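Local coordinates for iron aquisition yersiniabactin synthesis enzyme, YbtT (Escherichia coli, PDB 6BA9), which acts as a low-specificity type II thioesterase that sustains yersiniabactin production, probably by hydrolysing acyl thioesters on the synthetase assembly line, at residues A[46-49]-A[50-53]; A[60-63]-A[64-67]; A[96-99]-A[100-103]; A[123-126]-A[127-130]; A[131-134]-A[135-138]. The protein carries 1 engineered substitution. All coordinates share one frame; numbering follows the deposited sequence.

Interaction 1 of 5, residues A[46-49]-A[50-53]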
loop_
_atom_site.group_PDB
_atom_site.type_symbol
_atom_site.label_atom_id
_atom_site.label_comp_id
_atom_site.label_asym_id
_atom_site.label_seq_id
_atom_site.Cartn_x
_atom_site.Cartn_y
_atom_site.Cartn_z
ATOM N N VAL A 46 -1.664 -3.965 7.229
ATOM C CA VAL A 46 -1.671 -5.297 6.624
ATOM C C VAL A 46 -0.250 -5.857 6.645
ATOM O O VAL A 46 0.699 -5.171 6.253
ATOM C CB VAL A 46 -2.208 -5.234 5.186
ATOM C CG1 VAL A 46 -2.249 -6.622 4.565
ATOM C CG2 VAL A 46 -3.592 -4.620 5.157
ATOM N N THR A 47 -0.105 -7.103 7.093
ATOM C CA THR A 47 1.172 -7.814 7.089
ATOM C C THR A 47 1.243 -8.730 5.877
ATOM O O THR A 47 0.351 -9.561 5.683
ATOM C CB THR A 47 1.276 -8.699 8.331
ATOM O OG1 THR A 47 1.007 -7.942 9.511
ATOM C CG2 THR A 47 2.640 -9.336 8.432
ATOM N N TRP A 48 2.299 -8.606 5.086
ATOM C CA TRP A 48 2.531 -9.567 4.018
ATOM C C TRP A 48 3.029 -10.891 4.609
ATOM O O TRP A 48 3.913 -10.893 5.480
ATOM C CB TRP A 48 3.570 -9.045 3.036
ATOM C CG TRP A 48 3.279 -7.740 2.308
ATOM C CD1 TRP A 48 4.220 -6.856 1.885
ATOM C CD2 TRP A 48 2.001 -7.201 1.894
ATOM N NE1 TRP A 48 3.629 -5.801 1.228
ATOM C CE2 TRP A 48 2.276 -5.978 1.230
ATOM C CE3 TRP A 48 0.672 -7.610 2.022
ATOM C CZ2 TRP A 48 1.282 -5.172 0.697
ATOM C CZ3 TRP A 48 -0.324 -6.795 1.486
ATOM C CH2 TRP A 48 0.001 -5.586 0.830
ATOM N N PRO A 49 2.479 -12.027 4.193
ATOM C CA PRO A 49 2.996 -13.311 4.672
ATOM C C PRO A 49 4.515 -13.394 4.559
ATOM O O PRO A 49 5.143 -12.857 3.630
ATOM C CB PRO A 49 2.282 -14.324 3.769
ATOM C CG PRO A 49 0.962 -13.662 3.474
ATOM C CD PRO A 49 1.284 -12.197 3.348
ATOM N N GLY A 50 5.110 -14.029 5.570
ATOM C CA GLY A 50 6.530 -14.291 5.619
ATOM C C GLY A 50 7.286 -13.508 6.668
ATOM O O GLY A 50 8.504 -13.702 6.791
ATOM N N ARG A 51 6.635 -12.605 7.392
ATOM C CA ARG A 51 7.316 -11.784 8.378
ATOM C C ARG A 51 6.356 -11.476 9.512
ATOM O O ARG A 51 5.147 -11.728 9.421
ATOM C CB ARG A 51 7.809 -10.475 7.756
ATOM C CG ARG A 51 6.675 -9.512 7.383
ATOM C CD ARG A 51 6.914 -8.787 6.041
ATOM N NE ARG A 51 6.709 -9.691 4.904
ATOM C CZ ARG A 51 7.019 -9.405 3.643
ATOM N NH1 ARG A 51 7.586 -8.236 3.332
ATOM N NH2 ARG A 51 6.790 -10.300 2.702
ATOM N N ASP A 52 6.896 -10.872 10.564
ATOM C CA ASP A 52 6.111 -10.451 11.739
ATOM C C ASP A 52 5.364 -11.675 12.273
ATOM O O ASP A 52 5.975 -12.751 12.364
ATOM C CB ASP A 52 5.262 -9.234 11.414
ATOM C CG ASP A 52 6.086 -8.018 11.033
ATOM O OD1 ASP A 52 7.287 -7.917 11.377
ATOM O OD2 ASP A 52 5.519 -7.136 10.346
ATOM N N ARG A 53 4.072 -11.581 12.591
ATOM C CA ARG A 53 3.343 -12.731 13.128
ATOM C C ARG A 53 3.118 -13.815 12.086
ATOM O O ARG A 53 2.615 -14.890 12.435
ATOM C CB ARG A 53 1.976 -12.281 13.662
ATOM C CG ARG A 53 2.083 -11.280 14.773
ATOM C CD ARG A 53 0.727 -10.712 15.154
ATOM N NE ARG A 53 0.876 -9.699 16.192
ATOM C CZ ARG A 53 -0.118 -8.981 16.702
ATOM N NH1 ARG A 53 -1.368 -9.152 16.276
ATOM N NH2 ARG A 53 0.144 -8.083 17.644
HETATM O O HOH W 1 3.041 -6.059 9.952
HETATM O O HOH W 2 1.788 -9.601 11.774
#

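Interaction 2 of 5, residues A[60-63]-A[64-67]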
loop_
_atom_site.group_PDB
_atom_site.type_symbol
_atom_site.label_atom_id
_atom_site.label_comp_id
_atom_site.label_asym_id
_atom_site.label_seq_id
_atom_site.Cartn_x
_atom_site.Cartn_y
_atom_site.Cartn_z
ATOM N N LEU A 60 4.182 -14.608 -0.523
ATOM C CA LEU A 60 3.485 -14.701 -1.793
ATOM C C LEU A 60 4.173 -13.870 -2.875
ATOM O O LEU A 60 4.905 -12.914 -2.606
ATOM C CB LEU A 60 2.034 -14.256 -1.639
ATOM C CG LEU A 60 1.252 -15.033 -0.580
ATOM C CD1 LEU A 60 -0.204 -14.686 -0.663
ATOM C CD2 LEU A 60 1.436 -16.556 -0.717
ATOM N N ARG A 61 3.950 -14.280 -4.117
ATOM C CA ARG A 61 4.595 -13.697 -5.289
ATOM C C ARG A 61 3.584 -13.108 -6.267
ATOM O O ARG A 61 3.916 -12.872 -7.439
ATOM C CB ARG A 61 5.487 -14.749 -5.949
ATOM C CG ARG A 61 6.526 -15.252 -4.957
ATOM C CD ARG A 61 7.570 -16.108 -5.603
ATOM N NE ARG A 61 7.030 -17.271 -6.289
ATOM C CZ ARG A 61 6.878 -18.478 -5.744
ATOM N NH1 ARG A 61 7.189 -18.703 -4.474
ATOM N NH2 ARG A 61 6.407 -19.468 -6.486
ATOM N N SER A 62 2.365 -12.819 -5.792
ATOM C CA SER A 62 1.268 -12.311 -6.614
ATOM C C SER A 62 0.469 -11.260 -5.847
ATOM O O SER A 62 -0.017 -11.523 -4.743
ATOM C CB SER A 62 0.346 -13.486 -6.977
ATOM O OG SER A 62 -0.916 -13.045 -7.396
ATOM N N ILE A 63 0.297 -10.093 -6.468
ATOM C CA ILE A 63 -0.553 -9.033 -5.936
ATOM C C ILE A 63 -1.994 -9.520 -5.786
ATOM O O ILE A 63 -2.657 -9.253 -4.779
ATOM C CB ILE A 63 -0.467 -7.781 -6.839
ATOM C CG1 ILE A 63 0.951 -7.197 -6.852
ATOM C CG2 ILE A 63 -1.524 -6.738 -6.433
ATOM C CD1 ILE A 63 1.491 -6.790 -5.453
ATOM N N THR A 64 -2.523 -10.195 -6.805
ATOM C CA THR A 64 -3.927 -10.597 -6.745
ATOM C C THR A 64 -4.155 -11.661 -5.669
ATOM O O THR A 64 -5.226 -11.693 -5.055
ATOM C CB THR A 64 -4.441 -11.024 -8.135
ATOM O OG1 THR A 64 -3.576 -12.011 -8.694
ATOM C CG2 THR A 64 -4.524 -9.850 -9.088
ATOM N N GLN A 65 -3.170 -12.528 -5.421
ATOM C CA GLN A 65 -3.286 -13.501 -4.323
ATOM C C GLN A 65 -3.337 -12.792 -2.969
ATOM O O GLN A 65 -4.146 -13.132 -2.097
ATOM C CB GLN A 65 -2.126 -14.490 -4.330
ATOM C CG GLN A 65 -2.190 -15.549 -5.381
ATOM C CD GLN A 65 -0.946 -16.411 -5.384
ATOM O OE1 GLN A 65 -0.150 -16.388 -4.429
ATOM N NE2 GLN A 65 -0.759 -17.175 -6.461
ATOM N N LEU A 66 -2.457 -11.814 -2.762
ATOM C CA LEU A 66 -2.502 -11.030 -1.532
ATOM C C LEU A 66 -3.854 -10.345 -1.359
ATOM O O LEU A 66 -4.418 -10.324 -0.254
ATOM C CB LEU A 66 -1.380 -9.991 -1.549
ATOM C CG LEU A 66 0.034 -10.546 -1.358
ATOM C CD1 LEU A 66 1.072 -9.499 -1.771
ATOM C CD2 LEU A 66 0.261 -10.962 0.084
ATOM N N ALA A 67 -4.380 -9.772 -2.446
ATOM C CA ALA A 67 -5.662 -9.072 -2.405
ATOM C C ALA A 67 -6.809 -10.015 -2.087
ATOM O O ALA A 67 -7.753 -9.636 -1.385
ATOM C CB ALA A 67 -5.908 -8.413 -3.758
HETATM O O HOH W 3 2.457 -16.595 -4.699
#

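Interaction 3 of 5, residues A[96-99]-A[100-103]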
loop_
_atom_site.group_PDB
_atom_site.type_symbol
_atom_site.label_atom_id
_atom_site.label_comp_id
_atom_site.label_asym_id
_atom_site.label_seq_id
_atom_site.Cartn_x
_atom_site.Cartn_y
_atom_site.Cartn_z
ATOM N N ALA A 96 -4.189 -2.738 -2.433
ATOM C CA ALA A 96 -5.385 -2.025 -1.998
ATOM C C ALA A 96 -6.381 -1.904 -3.141
ATOM O O ALA A 96 -7.580 -2.119 -2.942
ATOM C CB ALA A 96 -5.008 -0.637 -1.478
ATOM N N PHE A 97 -5.901 -1.568 -4.338
ATOM C CA PHE A 97 -6.762 -1.488 -5.512
ATOM C C PHE A 97 -7.434 -2.824 -5.805
ATOM O O PHE A 97 -8.664 -2.892 -5.976
ATOM C CB PHE A 97 -5.917 -1.036 -6.705
ATOM C CG PHE A 97 -6.631 -1.099 -8.026
ATOM C CD1 PHE A 97 -7.712 -0.285 -8.284
ATOM C CD2 PHE A 97 -6.201 -1.953 -9.006
ATOM C CE1 PHE A 97 -8.348 -0.333 -9.532
ATOM C CE2 PHE A 97 -6.828 -2.002 -10.241
ATOM C CZ PHE A 97 -7.899 -1.196 -10.493
ATOM N N GLU A 98 -6.651 -3.910 -5.862
ATOM C CA GLU A 98 -7.227 -5.217 -6.184
ATOM C C GLU A 98 -8.156 -5.714 -5.079
ATOM O O GLU A 98 -9.165 -6.373 -5.364
ATOM C CB GLU A 98 -6.112 -6.221 -6.510
ATOM C CG GLU A 98 -5.342 -5.940 -7.801
ATOM C CD GLU A 98 -6.147 -6.179 -9.055
ATOM O OE1 GLU A 98 -7.198 -6.864 -8.986
ATOM O OE2 GLU A 98 -5.727 -5.656 -10.109
ATOM N N THR A 99 -7.858 -5.382 -3.826
ATOM C CA THR A 99 -8.763 -5.695 -2.725
ATOM C C THR A 99 -10.070 -4.936 -2.870
ATOM O O THR A 99 -11.160 -5.506 -2.700
ATOM C CB THR A 99 -8.085 -5.357 -1.394
ATOM O OG1 THR A 99 -6.881 -6.123 -1.251
ATOM C CG2 THR A 99 -8.990 -5.684 -0.208
ATOM N N CYS A 100 -9.975 -3.652 -3.197
ATOM C CA CYS A 100 -11.159 -2.833 -3.382
ATOM C C CYS A 100 -12.000 -3.364 -4.525
ATOM O O CYS A 100 -13.237 -3.383 -4.429
ATOM C CB CYS A 100 -10.736 -1.382 -3.635
ATOM S SG CYS A 100 -12.088 -0.176 -3.477
ATOM N N ARG A 101 -11.355 -3.832 -5.590
ATOM C CA ARG A 101 -12.064 -4.435 -6.721
ATOM C C ARG A 101 -12.921 -5.602 -6.251
ATOM O O ARG A 101 -14.113 -5.685 -6.574
ATOM C CB ARG A 101 -11.052 -4.872 -7.773
ATOM C CG ARG A 101 -11.595 -5.537 -9.027
ATOM C CD ARG A 101 -10.593 -5.411 -10.220
ATOM N NE ARG A 101 -10.750 -6.535 -11.135
ATOM C CZ ARG A 101 -9.773 -7.332 -11.570
ATOM N NH1 ARG A 101 -8.511 -7.137 -11.211
ATOM N NH2 ARG A 101 -10.067 -8.334 -12.397
ATOM N N LEU A 102 -12.340 -6.502 -5.456
ATOM C CA LEU A 102 -13.093 -7.661 -4.980
ATOM C C LEU A 102 -14.243 -7.243 -4.070
ATOM O O LEU A 102 -15.357 -7.764 -4.192
ATOM C CB LEU A 102 -12.159 -8.625 -4.244
ATOM C CG LEU A 102 -11.077 -9.282 -5.108
ATOM C CD1 LEU A 102 -10.098 -10.050 -4.277
ATOM C CD2 LEU A 102 -11.687 -10.212 -6.181
ATOM N N LEU A 103 -14.012 -6.312 -3.147
ATOM C CA LEU A 103 -15.052 -5.912 -2.207
ATOM C C LEU A 103 -16.193 -5.195 -2.911
ATOM O O LEU A 103 -17.374 -5.419 -2.595
ATOM C CB LEU A 103 -14.475 -5.034 -1.107
ATOM C CG LEU A 103 -13.509 -5.768 -0.194
ATOM C CD1 LEU A 103 -12.976 -4.773 0.805
ATOM C CD2 LEU A 103 -14.157 -6.943 0.517
#

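Interaction 4 of 5, residues A[123-126]-A[127-130]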
loop_
_atom_site.group_PDB
_atom_site.type_symbol
_atom_site.label_atom_id
_atom_site.label_comp_id
_atom_site.label_asym_id
_atom_site.label_seq_id
_atom_site.Cartn_x
_atom_site.Cartn_y
_atom_site.Cartn_z
ATOM N N LEU A 123 1.060 0.411 -16.513
ATOM C CA LEU A 123 2.421 0.897 -16.629
ATOM C C LEU A 123 3.379 -0.006 -15.857
ATOM O O LEU A 123 2.969 -0.933 -15.154
ATOM C CB LEU A 123 2.507 2.332 -16.110
ATOM C CG LEU A 123 1.566 3.361 -16.748
ATOM C CD1 LEU A 123 1.713 4.700 -16.095
ATOM C CD2 LEU A 123 1.829 3.477 -18.250
ATOM N N HIS A 124 4.669 0.262 -16.021
ATOM C CA HIS A 124 5.717 -0.350 -15.214
ATOM C C HIS A 124 6.456 0.732 -14.441
ATOM O O HIS A 124 6.564 1.878 -14.886
ATOM C CB HIS A 124 6.732 -1.095 -16.097
ATOM C CG HIS A 124 6.127 -2.146 -16.975
ATOM N ND1 HIS A 124 5.968 -3.453 -16.573
ATOM C CD2 HIS A 124 5.681 -2.088 -18.253
ATOM C CE1 HIS A 124 5.423 -4.151 -17.558
ATOM N NE2 HIS A 124 5.245 -3.347 -18.590
ATOM N N SER A 125 6.989 0.350 -13.280
ATOM C CA SER A 125 7.864 1.237 -12.528
ATOM C C SER A 125 9.095 1.592 -13.353
ATOM O O SER A 125 9.622 0.771 -14.107
ATOM C CB SER A 125 8.303 0.541 -11.235
ATOM O OG SER A 125 9.196 1.365 -10.520
ATOM N N GLU A 126 9.578 2.824 -13.201
ATOM C CA GLU A 126 10.795 3.172 -13.916
ATOM C C GLU A 126 12.009 2.427 -13.363
ATOM O O GLU A 126 12.904 2.069 -14.131
ATOM C CB GLU A 126 10.973 4.690 -13.975
ATOM C CG GLU A 126 9.973 5.320 -14.964
ATOM C CD GLU A 126 10.068 6.833 -15.073
ATOM O OE1 GLU A 126 9.247 7.543 -14.436
ATOM O OE2 GLU A 126 10.955 7.310 -15.817
ATOM N N ARG A 127 12.013 2.104 -12.067
ATOM C CA ARG A 127 13.064 1.306 -11.449
ATOM C C ARG A 127 12.578 -0.128 -11.311
ATOM O O ARG A 127 11.468 -0.360 -10.826
ATOM C CB ARG A 127 13.410 1.859 -10.069
ATOM C CG ARG A 127 14.662 1.241 -9.452
ATOM C CD ARG A 127 14.739 1.457 -7.969
ATOM N NE ARG A 127 14.793 2.866 -7.565
ATOM C CZ ARG A 127 15.908 3.572 -7.450
ATOM N NH1 ARG A 127 17.084 3.036 -7.776
ATOM N NH2 ARG A 127 15.842 4.827 -7.017
ATOM N N GLN A 128 13.410 -1.071 -11.744
ATOM C CA GLN A 128 13.082 -2.489 -11.726
ATOM C C GLN A 128 14.234 -3.250 -11.088
ATOM O O GLN A 128 15.399 -3.013 -11.428
ATOM C CB GLN A 128 12.875 -2.977 -13.157
ATOM C CG GLN A 128 11.708 -2.356 -13.857
ATOM C CD GLN A 128 10.413 -2.952 -13.418
ATOM O OE1 GLN A 128 10.275 -4.182 -13.338
ATOM N NE2 GLN A 128 9.439 -2.098 -13.132
ATOM N N LEU A 129 13.908 -4.160 -10.163
ATOM C CA LEU A 129 14.886 -4.903 -9.374
ATOM C C LEU A 129 14.947 -6.401 -9.646
ATOM O O LEU A 129 15.988 -7.008 -9.401
ATOM C CB LEU A 129 14.584 -4.751 -7.879
ATOM C CG LEU A 129 15.060 -3.462 -7.199
ATOM C CD1 LEU A 129 14.257 -2.274 -7.680
ATOM C CD2 LEU A 129 14.975 -3.570 -5.698
ATOM N N SER A 130 13.844 -7.024 -10.084
ATOM C CA SER A 130 13.732 -8.482 -9.985
ATOM C C SER A 130 14.726 -9.217 -10.866
ATOM O O SER A 130 15.034 -10.383 -10.594
ATOM C CB SER A 130 12.336 -8.946 -10.396
ATOM O OG SER A 130 11.386 -8.600 -9.442
HETATM O O HOH W 4 7.694 -4.455 -14.438
HETATM O O HOH W 5 6.866 -2.365 -12.416
HETATM O O HOH W 6 10.649 3.960 -10.163
#

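Interaction 5 of 5, residues A[131-134]-A[135-138]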
loop_
_atom_site.group_PDB
_atom_site.type_symbol
_atom_site.label_atom_id
_atom_site.label_comp_id
_atom_site.label_asym_id
_atom_site.label_seq_id
_atom_site.Cartn_x
_atom_site.Cartn_y
_atom_site.Cartn_z
ATOM N N HIS A 131 15.188 -8.600 -11.941
ATOM C CA HIS A 131 16.105 -9.245 -12.863
ATOM C C HIS A 131 17.557 -9.124 -12.436
ATOM O O HIS A 131 18.446 -9.575 -13.167
ATOM C CB HIS A 131 15.950 -8.625 -14.252
ATOM C CG HIS A 131 16.280 -7.166 -14.289
ATOM N ND1 HIS A 131 15.491 -6.217 -13.676
ATOM C CD2 HIS A 131 17.312 -6.494 -14.851
ATOM C CE1 HIS A 131 16.022 -5.022 -13.863
ATOM N NE2 HIS A 131 17.129 -5.161 -14.570
ATOM N N ARG A 132 17.835 -8.510 -11.290
ATOM C CA ARG A 132 19.190 -8.199 -10.880
ATOM C C ARG A 132 19.747 -9.245 -9.918
ATOM O O ARG A 132 19.011 -9.879 -9.149
ATOM C CB ARG A 132 19.253 -6.825 -10.203
ATOM C CG ARG A 132 18.667 -5.731 -11.038
ATOM C CD ARG A 132 18.851 -4.376 -10.364
ATOM N NE ARG A 132 18.134 -3.342 -11.099
ATOM C CZ ARG A 132 18.677 -2.529 -11.998
ATOM N NH1 ARG A 132 19.973 -2.597 -12.290
ATOM N NH2 ARG A 132 17.904 -1.644 -12.616
ATOM N N ASP A 133 21.065 -9.420 -9.963
ATOM C CA ASP A 133 21.735 -10.279 -8.996
ATOM C C ASP A 133 21.733 -9.625 -7.605
ATOM O O ASP A 133 21.320 -8.470 -7.426
ATOM C CB ASP A 133 23.127 -10.697 -9.505
ATOM C CG ASP A 133 24.180 -9.585 -9.435
ATOM O OD1 ASP A 133 23.918 -8.482 -8.917
ATOM O OD2 ASP A 133 25.327 -9.845 -9.879
ATOM N N ASP A 134 22.159 -10.388 -6.601
ATOM C CA ASP A 134 21.979 -9.959 -5.215
ATOM C C ASP A 134 22.634 -8.603 -4.967
ATOM O O ASP A 134 22.038 -7.719 -4.349
ATOM C CB ASP A 134 22.530 -11.006 -4.244
ATOM C CG ASP A 134 21.650 -12.256 -4.123
ATOM O OD1 ASP A 134 20.516 -12.289 -4.627
ATOM O OD2 ASP A 134 22.143 -13.184 -3.461
ATOM N N ALA A 135 23.869 -8.421 -5.433
ATOM C CA ALA A 135 24.559 -7.172 -5.140
ATOM C C ALA A 135 23.850 -5.996 -5.788
ATOM O O ALA A 135 23.701 -4.935 -5.159
ATOM C CB ALA A 135 26.012 -7.249 -5.624
ATOM N N ASP A 136 23.433 -6.155 -7.044
ATOM C CA ASP A 136 22.766 -5.070 -7.757
ATOM C C ASP A 136 21.381 -4.816 -7.177
ATOM O O ASP A 136 20.944 -3.659 -7.083
ATOM C CB ASP A 136 22.672 -5.370 -9.253
ATOM C CG ASP A 136 24.004 -5.286 -9.951
ATOM O OD1 ASP A 136 24.965 -4.817 -9.319
ATOM O OD2 ASP A 136 24.078 -5.687 -11.129
ATOM N N PHE A 137 20.675 -5.892 -6.802
ATOM C CA PHE A 137 19.377 -5.768 -6.131
ATOM C C PHE A 137 19.505 -4.927 -4.863
ATOM O O PHE A 137 18.743 -3.968 -4.654
ATOM C CB PHE A 137 18.861 -7.178 -5.809
ATOM C CG PHE A 137 17.435 -7.223 -5.270
ATOM C CD1 PHE A 137 16.368 -7.538 -6.091
ATOM C CD2 PHE A 137 17.186 -6.995 -3.928
ATOM C CE1 PHE A 137 15.059 -7.587 -5.586
ATOM C CE2 PHE A 137 15.897 -7.050 -3.426
ATOM C CZ PHE A 137 14.837 -7.355 -4.256
ATOM N N ILE A 138 20.499 -5.237 -4.030
ATOM C CA ILE A 138 20.718 -4.498 -2.790
ATOM C C ILE A 138 21.076 -3.045 -3.069
ATOM O O ILE A 138 20.590 -2.141 -2.387
ATOM C CB ILE A 138 21.780 -5.203 -1.935
ATOM C CG1 ILE A 138 21.162 -6.498 -1.388
ATOM C CG2 ILE A 138 22.251 -4.302 -0.830
ATOM C CD1 ILE A 138 22.139 -7.412 -0.679
HETATM O O HOH W 7 22.455 -7.739 -11.889
#

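Interaction 1 of 5, residues A[46-49]-A[50-53]
Gly50 follows Pro49 within a type II beta turn that runs from Trp48 to Arg51, and its positive phi suits the third position of such a turn. Arg51 then folds back over the turn: CG stands between its own backbone N and carbonyl carbon (chi1 70°), and further bends at chi2 and chi3 bring the chain alongside Trp48, both side chains heading in one direction. Trp48 CB rests against one guanidinium face, 3.5 Å from Arg51 CZ, while the indole plane stands almost square to it (82°), with NH1 at the ring edge. Arg51 NH2 donates a nearly straight bond (167°) to Pro49 O at 3.2 Å, in the guanidinium plane; Arg51 NE gives Trp48 O a weak one at 3.1 Å. NH1 forms a salt bridge with Asp168. Asp52 sets CB 4.0 Å from Thr47 CG2, and a water links its OD2 (2.7 Å) to Thr47 OG1 (2.8 Å). Asp52 OD2 is also hydrogen-bonded to Ser27 N, and Thr47 OG1 to Met2 O. At Arg53 a second water joins the backbone N to Thr47 OG1. With Gly50 and Arg51 both facing Leu54, the arrangement is a type II turn coupled to a G1 beta bulge.

Interaction 2 of 5, residues A[60-63]-A[64-67]
Ser62 and Gln65 define the start of helix 63-77, and hydrogen bonds dominate their contact. Ser62 occupies the N-cap: its OG, swung away from the backbone N (chi1 162°), accepts from Gln65 N at 3.0 Å with an N-H...O angle of 161°, which satisfies one of the amides that the first turn of a helix cannot bond internally. The backbone then takes over. Leu66 N donates to Ser62 O at 3.2 Å, and Ala67 N to Ile63 O at 2.9 Å, so the helical i to i+4 pattern is already running from the cap residue onward.

One water adds a polar link. It accepts from Arg61 N at 2.8 Å and donates to Gln65 OE1 at 2.6 Å, tethering the end of the extended glutamine chain to the approaching loop. The carbon part of that chain lies against the cap, with Gln65 CG 3.6 Å from Ser62 CB.

Apolar contact is carried by the two leucines, which run antiparallel alongside each other and meet at their methyls, Leu60 CD1 lying 3.8 Å from Leu66 CD2. Leu60 also crosses Gln65 at a slant, its CD2 lying 4.0 Å from Gln65 OE1.

The capped turn sits between helix 91-105, helix 155-174 and the loop after strand 42-46: Leu66 reaches Trp48 and Pro49 of that loop as well as Met91, Ala67 packs on Glu98 and Thr99 of helix 91-105, and Ile63 bridges Gln94 of that helix and Ala171 of helix 155-174.

Interaction 3 of 5, residues A[96-99]-A[100-103]
Glu98 OE2 is hydrogen-bonded with two hydroxyls, those of Tyr175 and Tyr177, and also lies at the guanidinium edge of Arg101, 3.3 Å from Arg101 NH1. The other carboxylate oxygen, Glu98 OE1, forms a salt bridge with Arg101 NH1 at 2.6 Å; as a hydrogen bond it is weak, being sharply bent (116°). Carboxylate and guanidinium do not lie flat together: their planes stand 74° apart, and OE1 approaches obliquely. The two side chains reach this point by different routes. Arg101 runs out extended from CG to NE, and Glu98 folds at chi2 (-70°), which brings its carboxylate alongside the arginine, three residues on in helix 91-105.

In the backbone, regular i to i+4 bonds hold the helix. Arg101 N donates to Phe97 O at 2.9 Å, and Leu103 N to Thr99 O at 3.0 Å in the carbonyl plane. Thr99 OG1 bonds back to Val95 O. Thr99 CG2 lies 4.2 Å from Leu103 CD1.

The helix belongs to a beta-alpha-beta crossover between strands 84-89 and 112-116, directly after the nucleophile elbow position of the alpha/beta-hydrolase fold. Phe97 stacks edge-to-face on Trp209. Held by one guanidinium and two hydroxyls, the buried Glu98 carboxylate would probably stay ionised, with Arg101 as the positive partner across this contact.

Interaction 4 of 5, residues A[123-126]-A[127-130]
Gln128 turns its amide back toward Ser125. From CB, the first torsion (chi1 -64°) sets Gln128 CG 3.8 Å from Ser125 O, and a bend at chi2 then brings CD and the amide round toward the same oxygen. At the tip, NE2 donates to that Ser125 O at 3.0 Å. The N-H...O line is fairly straight (158°), but NE2 approaches well off the C=O direction, with a C=O...N angle of 114°, and tilted out of the carbonyl plane. NE2 also sits 3.4 Å from Ser125 CB and gives a second bond, at 2.7 Å, to a water that accepts from Ser125 N. The other branch, OE1, receives a bond of 2.8 Å from a different water, which is 2.9 Å from His124 ND1. Both ends of the amide are therefore engaged, which should restrain its rotation.

Ser125 answers with a bond of its own: its OG donates to Arg127 O at 2.9 Å, in the carbonyl plane and on a lone pair. Another water donates to that OG and accepts from Arg127 N.

The loop leads from strand 112-116 to helix 134-144, in the region where alpha/beta hydrolases commonly carry their lid. Arg127 forms salt bridges with Glu200, Glu140 and Asp143, and His124 stacks on His176. Leu129 packs against Phe137 and Leu141 of helix 134-144 and Phe169 of helix 155-174, while Gln128 touches Glu173 of the latter.

Interaction 5 of 5, residues A[131-134]-A[135-138]
Asp133 is the N-cap of helix 134-144, accepting from Asp136 N through its side-chain OD1 at 3.0 Å, a donor that meets the oxygen nearly head-on. The aspartate can do this because a chi1 of 74° turns its carboxylate in over the first turn. Its backbone oxygen is satisfied too: Phe137 N donates to Asp133 O at 2.7 Å with a C=O...N angle of 173°. One residue later, Ile138 N donates to Asp134 O at 2.9 Å, and the regular helical pattern follows.

The backbone N-H of Asp133 is served by water, which accepts from Asp133 N at 2.9 Å and donates to Asp136 OD2 at 2.7 Å. The two carboxylates come close, Asp133 OD1 lying 3.6 Å from Asp136 OD2 with their planes 48° apart. The helix N terminus, and the bond that the water gives to OD2, may ease the repulsion between these like charges.

Several further polar groups find partners beyond the turn. Arg132 NE bonds to Gln128 O, and Arg166 NH2, from helix 155-174, serves both Arg132 O and Asp134 OD1, the latter as a salt bridge. The Phe137 ring takes part in a cation-pi contact with the same arginine.

Just before the cap, Arg132 packs carbon on carbon: its CB touches Asp136 CB at 3.8 Å, and its extended chain sets Arg132 CD 4.0 Å from Asp136 O.

In the fold
All five contacts are local and none encloses another; they follow in series from the N terminus. Interaction 1 shapes the loop leaving strand 42-46, and interaction 2 opens helix 63-77 at that loop's far end; the two meet where Pro49 CD lies 3.6 Å from Leu66 CD2. Interaction 3, within helix 91-105, packs on interaction 2 through Ala67 against Glu98 and Thr99, joining the two helices. Beyond strand 112-116, residues 123-130 run directly into 131-138, so interaction 5 begins where interaction 4 ends, and Leu129 O touches Phe137 CD1 at 3.4 Å. Interactions 4 and 5 touch none of the first three; the closest approach, between interactions 2 and 4, is about 9 Å between nearest atoms.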